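Local coordinates for protein ornithine cyclodeaminase (PDB 3MGJ) that probably converts ornithine to proline with release of ammonia as an NAD-dependent full-length enzyme, of which this chain is the N-terminal domain, at residues M1-E5 against R56-D62; R4-G10 against E77-L83. All blocks are in the same frame, centred on the assembly; numbering follows the deposited sequence.

Contact 1 of 2, residues M1-E5 against R56-D62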
loop_
_atom_site.group_PDB
_atom_site.type_symbol
_atom_site.label_atom_id
_atom_site.label_comp_id
_atom_site.label_asym_id
_atom_site.label_seq_id
_atom_site.Cartn_x
_atom_site.Cartn_y
_atom_site.Cartn_z
HETATM N N MSE A 1 17.436 -13.954 16.342
HETATM C CA MSE A 1 16.402 -13.302 15.545
HETATM C C MSE A 1 16.996 -12.640 14.312
HETATM O O MSE A 1 17.864 -11.782 14.415
HETATM C CB MSE A 1 15.660 -12.263 16.371
HETATM C CG MSE A 1 14.286 -11.943 15.822
HETATM SE SE MSE A 1 13.533 -10.216 16.420
HETATM C CE MSE A 1 14.177 -9.048 14.983
ATOM N N PHE A 2 16.529 -13.031 13.139
ATOM C CA PHE A 2 17.071 -12.465 11.921
ATOM C C PHE A 2 16.078 -11.557 11.163
ATOM O O PHE A 2 14.865 -11.692 11.306
ATOM C CB PHE A 2 17.618 -13.581 11.033
ATOM C CG PHE A 2 18.594 -13.104 10.021
ATOM C CD1 PHE A 2 19.862 -12.693 10.406
ATOM C CD2 PHE A 2 18.246 -13.035 8.682
ATOM C CE1 PHE A 2 20.773 -12.231 9.462
ATOM C CE2 PHE A 2 19.148 -12.569 7.734
ATOM C CZ PHE A 2 20.411 -12.167 8.122
HETATM N N MSE A 3 16.612 -10.619 10.380
HETATM C CA MSE A 3 15.805 -9.757 9.519
HETATM C C MSE A 3 16.410 -9.573 8.153
HETATM O O MSE A 3 17.589 -9.298 8.040
HETATM C CB MSE A 3 15.708 -8.358 10.100
HETATM C CG MSE A 3 15.265 -8.275 11.537
HETATM SE SE MSE A 3 15.568 -6.453 12.147
HETATM C CE MSE A 3 16.590 -6.868 13.772
ATOM N N ARG A 4 15.594 -9.680 7.119
ATOM C CA ARG A 4 15.978 -9.178 5.818
ATOM C C ARG A 4 14.847 -8.342 5.264
ATOM O O ARG A 4 13.709 -8.513 5.645
ATOM C CB ARG A 4 16.341 -10.302 4.845
ATOM C CG ARG A 4 17.054 -9.802 3.570
ATOM C CD ARG A 4 17.616 -10.940 2.699
ATOM N NE ARG A 4 18.973 -11.374 3.072
ATOM C CZ ARG A 4 19.266 -12.515 3.700
ATOM N NH1 ARG A 4 18.302 -13.356 4.048
ATOM N NH2 ARG A 4 20.529 -12.818 3.977
ATOM N N GLU A 5 15.172 -7.432 4.362
ATOM C CA GLU A 5 14.191 -6.530 3.791
ATOM C C GLU A 5 13.903 -6.948 2.362
ATOM O O GLU A 5 14.818 -7.252 1.607
ATOM C CB GLU A 5 14.750 -5.119 3.821
ATOM C CG GLU A 5 13.715 -4.035 3.725
ATOM C CD GLU A 5 14.342 -2.645 3.642
ATOM O OE1 GLU A 5 15.578 -2.538 3.847
ATOM O OE2 GLU A 5 13.599 -1.663 3.374
ATOM N N ARG A 56 13.056 -16.366 13.447
ATOM C CA ARG A 56 13.819 -16.752 14.620
ATOM C C ARG A 56 15.317 -16.817 14.341
ATOM O O ARG A 56 16.129 -16.677 15.259
ATOM C CB ARG A 56 13.338 -18.110 15.084
ATOM C CG ARG A 56 13.372 -19.146 13.997
ATOM C CD ARG A 56 13.083 -20.474 14.592
ATOM N NE ARG A 56 13.060 -21.516 13.586
ATOM C CZ ARG A 56 11.951 -21.936 12.997
ATOM N NH1 ARG A 56 10.786 -21.390 13.321
ATOM N NH2 ARG A 56 12.014 -22.893 12.080
ATOM N N ASP A 57 15.678 -17.042 13.081
ATOM C CA ASP A 57 17.076 -17.104 12.703
ATOM C C ASP A 57 17.243 -17.043 11.188
ATOM O O ASP A 57 16.278 -17.150 10.444
ATOM C CB ASP A 57 17.758 -18.338 13.316
ATOM C CG ASP A 57 17.019 -19.645 13.022
ATOM O OD1 ASP A 57 16.404 -19.772 11.937
ATOM O OD2 ASP A 57 17.073 -20.560 13.879
ATOM N N GLU A 58 18.467 -16.845 10.721
ATOM C CA GLU A 58 18.660 -16.644 9.297
ATOM C C GLU A 58 18.237 -17.840 8.456
ATOM O O GLU A 58 17.582 -17.690 7.445
ATOM C CB GLU A 58 20.101 -16.280 9.006
ATOM C CG GLU A 58 20.341 -15.878 7.575
ATOM C CD GLU A 58 21.803 -15.650 7.325
ATOM O OE1 GLU A 58 22.531 -15.601 8.348
ATOM O OE2 GLU A 58 22.217 -15.537 6.139
ATOM N N ARG A 59 18.614 -19.034 8.872
ATOM C CA ARG A 59 18.193 -20.230 8.166
ATOM C C ARG A 59 16.709 -20.131 7.828
ATOM O O ARG A 59 16.305 -20.187 6.669
ATOM C CB ARG A 59 18.441 -21.451 9.048
ATOM C CG ARG A 59 18.252 -22.772 8.334
ATOM C CD ARG A 59 18.891 -23.908 9.126
ATOM N NE ARG A 59 20.265 -23.590 9.519
ATOM C CZ ARG A 59 21.346 -24.232 9.079
ATOM N NH1 ARG A 59 21.227 -25.248 8.233
ATOM N NH2 ARG A 59 22.549 -23.857 9.496
ATOM N N HIS A 60 15.908 -19.962 8.868
ATOM C CA HIS A 60 14.470 -19.978 8.748
ATOM C C HIS A 60 13.904 -18.803 7.940
ATOM O O HIS A 60 13.028 -18.981 7.090
ATOM C CB HIS A 60 13.864 -20.010 10.141
ATOM C CG HIS A 60 12.378 -20.130 10.140
ATOM N ND1 HIS A 60 11.725 -21.265 9.713
ATOM C CD2 HIS A 60 11.412 -19.258 10.506
ATOM C CE1 HIS A 60 10.425 -21.083 9.814
ATOM N NE2 HIS A 60 10.209 -19.874 10.296
ATOM N N VAL A 61 14.396 -17.598 8.207
ATOM C CA VAL A 61 13.996 -16.444 7.421
ATOM C C VAL A 61 14.295 -16.662 5.937
ATOM O O VAL A 61 13.540 -16.231 5.067
ATOM C CB VAL A 61 14.700 -15.174 7.905
ATOM C CG1 VAL A 61 14.496 -14.033 6.910
ATOM C CG2 VAL A 61 14.202 -14.797 9.283
ATOM N N ASP A 62 15.399 -17.341 5.652
ATOM C CA ASP A 62 15.771 -17.648 4.277
ATOM C C ASP A 62 14.744 -18.565 3.635
ATOM O O ASP A 62 14.460 -18.474 2.443
ATOM C CB ASP A 62 17.147 -18.294 4.232
ATOM C CG ASP A 62 18.251 -17.344 4.649
ATOM O OD1 ASP A 62 18.284 -16.198 4.152
ATOM O OD2 ASP A 62 19.095 -17.751 5.472
#
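The carboxylate of Glu58 lies almost parallel to the Phe2 ring, above its CZ rim, an acid stacked on an aromatic with the two planes only 13° apart. The stack is built on a CH-pi contact: Glu58 CG sits over one face, 3.7 Å from the centroid of the Phe2 ring and displaced toward its rim. Both side chains run alongside each other in the same direction. Phe2 holds CG anti to its own nitrogen (chi1 -160°), which lays the ring along the first turn of the helix. Val61, about one turn on, sets its CB at the ring edge near its plane, and its CG2 is 4.0 Å from Phe2 CB.

Beyond the ring, Arg4 reaches for two acids spaced four residues apart on the helix. Its NH1 donates to Asp62 OD1 at 2.8 Å, a bent bond (136° at the hydrogen) whose acceptor is tilted out of the guanidinium plane. The second link is looser: Arg4 NH2 is 3.9 Å from Glu58 OE2, which lies at the guanidinium edge, a long ion pair. The carboxylate above the rim of Phe2 thus also belongs to a three-residue salt-bridge network.

At the chain terminus, Met1 N makes a weak bond of 3.2 Å to Arg56 O. Asp57 is the N-cap, its OD1 accepting from His60 N at 3.1 Å, which caps the first turn. The residues Met90 and Val91 also touch Phe2. Here the start of strand 2-10 is fastened to the N-terminal turns of helix 58-74, which packs on the antiparallel sheet of a ferredoxin-like alpha+beta domain.

Contact 2 of 2, residues R4-G10 against E77-L83; sequences REIELRG and EIEEVEL
Leu8 and Glu80, a non-hydrogen-bonded pair, meet through aliphatic carbon: Leu8 CD1 is 3.6 Å from Glu80 CG. Glu80 starts with CG anti to its nitrogen and then turns sharply at chi2 (-86°), a bend that swings the carboxylate forward along its strand, toward Glu82, until OE2 is 3.9 Å from CG2 of Ile6. The acid crosses Ile6 at about a right angle, and its side chain also touches Arg69 of helix 58-74. Leu8 CD1 also reaches Ile78 CD1, at 4.3 Å, an apolar contact at the end of the ladder.

Further along the face of Leu8 and Glu80, Glu82, extended beyond CG, passes the bent chain of Arg4. Its OE1 lies 3.6 Å from Arg4 NE, a long ion pair, well off the guanidinium plane, in which only the charges attract; the stronger partner of Arg4 is Asp62.

On the opposite face Leu83 crosses Glu5 obliquely, its CD1 lying against the acid group, 3.5 Å from Glu5 CD. Arg9, stretched out to NE, runs alongside Glu79, whose CG lies between its backbone N and carbonyl carbon (chi1 38°) and whose bend at chi2 brings OE2 toward the Arg9 end. Arg9 NH1 and Glu79 OE2 stay 3.8 Å apart, a long ion pair at which no N-H is aimed. Between these pairs CG2 of Val81 rests against Glu7 CB.

The backbone sets this spacing. Glu7 N bonds to Val81 O at 2.9 Å and Val81 N to Glu7 O at 3.1 Å, and Arg9 and Glu79 exchange a similar pair. Gly10 closes the run with backbone angles reached readily only by glycine. This is an antiparallel ladder joining the first and last strands of the ferredoxin-like βαββαβ fold, with 78-83 at the sheet's edge.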
loop_
_atom_site.group_PDB
_atom_site.type_symbol
_atom_site.label_atom_id
_atom_site.label_comp_id
_atom_site.label_asym_id
_atom_site.label_seq_id
_atom_site.Cartn_x
_atom_site.Cartn_y
_atom_site.Cartn_z
ATOM N N ARG A 4 15.594 -9.680 7.119
ATOM C CA ARG A 4 15.978 -9.178 5.818
ATOM C C ARG A 4 14.847 -8.342 5.264
ATOM O O ARG A 4 13.709 -8.513 5.645
ATOM C CB ARG A 4 16.341 -10.302 4.845
ATOM C CG ARG A 4 17.054 -9.802 3.570
ATOM C CD ARG A 4 17.616 -10.940 2.699
ATOM N NE ARG A 4 18.973 -11.374 3.072
ATOM C CZ ARG A 4 19.266 -12.515 3.700
ATOM N NH1 ARG A 4 18.302 -13.356 4.048
ATOM N NH2 ARG A 4 20.529 -12.818 3.977
ATOM N N GLU A 5 15.172 -7.432 4.362
ATOM C CA GLU A 5 14.191 -6.530 3.791
ATOM C C GLU A 5 13.903 -6.948 2.362
ATOM O O GLU A 5 14.818 -7.252 1.607
ATOM C CB GLU A 5 14.750 -5.119 3.821
ATOM C CG GLU A 5 13.715 -4.035 3.725
ATOM C CD GLU A 5 14.342 -2.645 3.642
ATOM O OE1 GLU A 5 15.578 -2.538 3.847
ATOM O OE2 GLU A 5 13.599 -1.663 3.374
ATOM N N ILE A 6 12.632 -6.993 1.985
ATOM C CA ILE A 6 12.281 -7.322 0.607
ATOM C C ILE A 6 11.494 -6.197 -0.014
ATOM O O ILE A 6 11.065 -5.294 0.674
ATOM C CB ILE A 6 11.464 -8.635 0.487
ATOM C CG1 ILE A 6 10.049 -8.435 1.015
ATOM C CG2 ILE A 6 12.157 -9.740 1.223
ATOM C CD1 ILE A 6 9.058 -9.354 0.420
ATOM N N GLU A 7 11.294 -6.254 -1.318
ATOM C CA GLU A 7 10.494 -5.247 -1.986
ATOM C C GLU A 7 9.588 -5.880 -3.013
ATOM O O GLU A 7 10.023 -6.703 -3.787
ATOM C CB GLU A 7 11.410 -4.238 -2.634
ATOM C CG GLU A 7 10.746 -3.202 -3.453
ATOM C CD GLU A 7 11.761 -2.181 -3.889
ATOM O OE1 GLU A 7 12.198 -1.407 -3.016
ATOM O OE2 GLU A 7 12.165 -2.172 -5.079
ATOM N N LEU A 8 8.308 -5.543 -2.976
ATOM C CA LEU A 8 7.408 -5.954 -4.043
ATOM C C LEU A 8 7.337 -4.814 -5.009
ATOM O O LEU A 8 7.473 -3.668 -4.625
ATOM C CB LEU A 8 6.005 -6.263 -3.532
ATOM C CG LEU A 8 5.797 -7.547 -2.740
ATOM C CD1 LEU A 8 6.760 -8.587 -3.240
ATOM C CD2 LEU A 8 6.028 -7.297 -1.285
ATOM N N ARG A 9 7.115 -5.125 -6.271
ATOM C CA ARG A 9 7.067 -4.096 -7.293
ATOM C C ARG A 9 5.981 -4.451 -8.299
ATOM O O ARG A 9 5.788 -5.615 -8.645
ATOM C CB ARG A 9 8.428 -4.003 -7.964
ATOM C CG ARG A 9 8.648 -2.816 -8.837
ATOM C CD ARG A 9 9.912 -3.021 -9.659
ATOM N NE ARG A 9 10.232 -1.872 -10.511
ATOM C CZ ARG A 9 9.734 -1.656 -11.730
ATOM N NH1 ARG A 9 8.856 -2.499 -12.277
ATOM N NH2 ARG A 9 10.115 -0.577 -12.406
ATOM N N GLY A 10 5.239 -3.440 -8.737
ATOM C CA GLY A 10 4.210 -3.637 -9.737
ATOM C C GLY A 10 2.833 -3.157 -9.332
ATOM O O GLY A 10 2.631 -1.988 -9.011
ATOM N N GLU A 77 1.884 -9.940 -12.490
ATOM C CA GLU A 77 1.798 -8.492 -12.363
ATOM C C GLU A 77 2.881 -7.921 -11.442
ATOM O O GLU A 77 3.116 -6.712 -11.406
ATOM C CB GLU A 77 0.394 -8.063 -11.909
ATOM C CG GLU A 77 -0.643 -7.991 -13.033
ATOM C CD GLU A 77 -0.277 -6.982 -14.134
ATOM O OE1 GLU A 77 -1.127 -6.117 -14.474
ATOM O OE2 GLU A 77 0.858 -7.048 -14.663
ATOM N N ILE A 78 3.549 -8.794 -10.703
ATOM C CA ILE A 78 4.510 -8.324 -9.724
ATOM C C ILE A 78 5.825 -9.092 -9.711
ATOM O O ILE A 78 5.872 -10.287 -9.978
ATOM C CB ILE A 78 3.917 -8.348 -8.290
ATOM C CG1 ILE A 78 3.767 -9.786 -7.819
ATOM C CG2 ILE A 78 2.573 -7.583 -8.211
ATOM C CD1 ILE A 78 4.639 -10.105 -6.662
ATOM N N GLU A 79 6.898 -8.378 -9.403
ATOM C CA GLU A 79 8.159 -9.001 -9.088
ATOM C C GLU A 79 8.578 -8.696 -7.656
ATOM O O GLU A 79 8.352 -7.611 -7.144
ATOM C CB GLU A 79 9.249 -8.590 -10.079
ATOM C CG GLU A 79 9.212 -7.147 -10.537
ATOM C CD GLU A 79 9.507 -7.004 -12.028
ATOM O OE1 GLU A 79 9.049 -7.870 -12.813
ATOM O OE2 GLU A 79 10.194 -6.027 -12.414
ATOM N N GLU A 80 9.174 -9.696 -7.021
ATOM C CA GLU A 80 9.693 -9.617 -5.671
ATOM C C GLU A 80 11.239 -9.625 -5.735
ATOM O O GLU A 80 11.818 -10.273 -6.598
ATOM C CB GLU A 80 9.128 -10.820 -4.890
ATOM C CG GLU A 80 9.454 -10.901 -3.394
ATOM C CD GLU A 80 10.781 -11.588 -3.116
ATOM O OE1 GLU A 80 11.461 -11.978 -4.086
ATOM O OE2 GLU A 80 11.153 -11.734 -1.934
ATOM N N VAL A 81 11.908 -8.876 -4.860
ATOM C CA VAL A 81 13.372 -8.909 -4.766
ATOM C C VAL A 81 13.809 -8.684 -3.342
ATOM O O VAL A 81 13.067 -8.140 -2.551
ATOM C CB VAL A 81 14.093 -7.823 -5.608
ATOM C CG1 VAL A 81 13.666 -7.877 -7.053
ATOM C CG2 VAL A 81 13.879 -6.450 -5.004
ATOM N N GLU A 82 15.034 -9.092 -3.029
ATOM C CA GLU A 82 15.597 -8.856 -1.717
ATOM C C GLU A 82 16.428 -7.595 -1.727
ATOM O O GLU A 82 16.952 -7.189 -2.756
ATOM C CB GLU A 82 16.437 -10.038 -1.268
ATOM C CG GLU A 82 15.615 -11.286 -1.004
ATOM C CD GLU A 82 16.471 -12.514 -0.716
ATOM O OE1 GLU A 82 17.564 -12.366 -0.112
ATOM O OE2 GLU A 82 16.037 -13.628 -1.093
ATOM N N LEU A 83 16.523 -6.970 -0.562
ATOM C CA LEU A 83 17.363 -5.803 -0.382
ATOM C C LEU A 83 18.499 -6.125 0.588
ATOM O O LEU A 83 18.265 -6.661 1.681
ATOM C CB LEU A 83 16.549 -4.626 0.159
ATOM C CG LEU A 83 15.302 -4.136 -0.588
ATOM C CD1 LEU A 83 14.706 -2.974 0.174
ATOM C CD2 LEU A 83 15.579 -3.736 -2.032
#

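Contacts 1 and 2 draw on the same strand, 2-10, and overlap at Arg4 and Glu5; their centres are about 16 Å apart. The strand's first half meets helix 58-74 in contact 1, and from Glu5 onward it pairs with strand 78-83 in contact 2. That helix and strand follow each other directly in the chain, so the N-terminal strand is gripped in turn by the two last elements of the βαββαβ unit. Its other edge is bonded to strand 47-55, which makes it an inner strand of the four-stranded antiparallel sheet. Arg4 ties the two contacts together, facing acids of both helix and edge strand within this N-terminal domain.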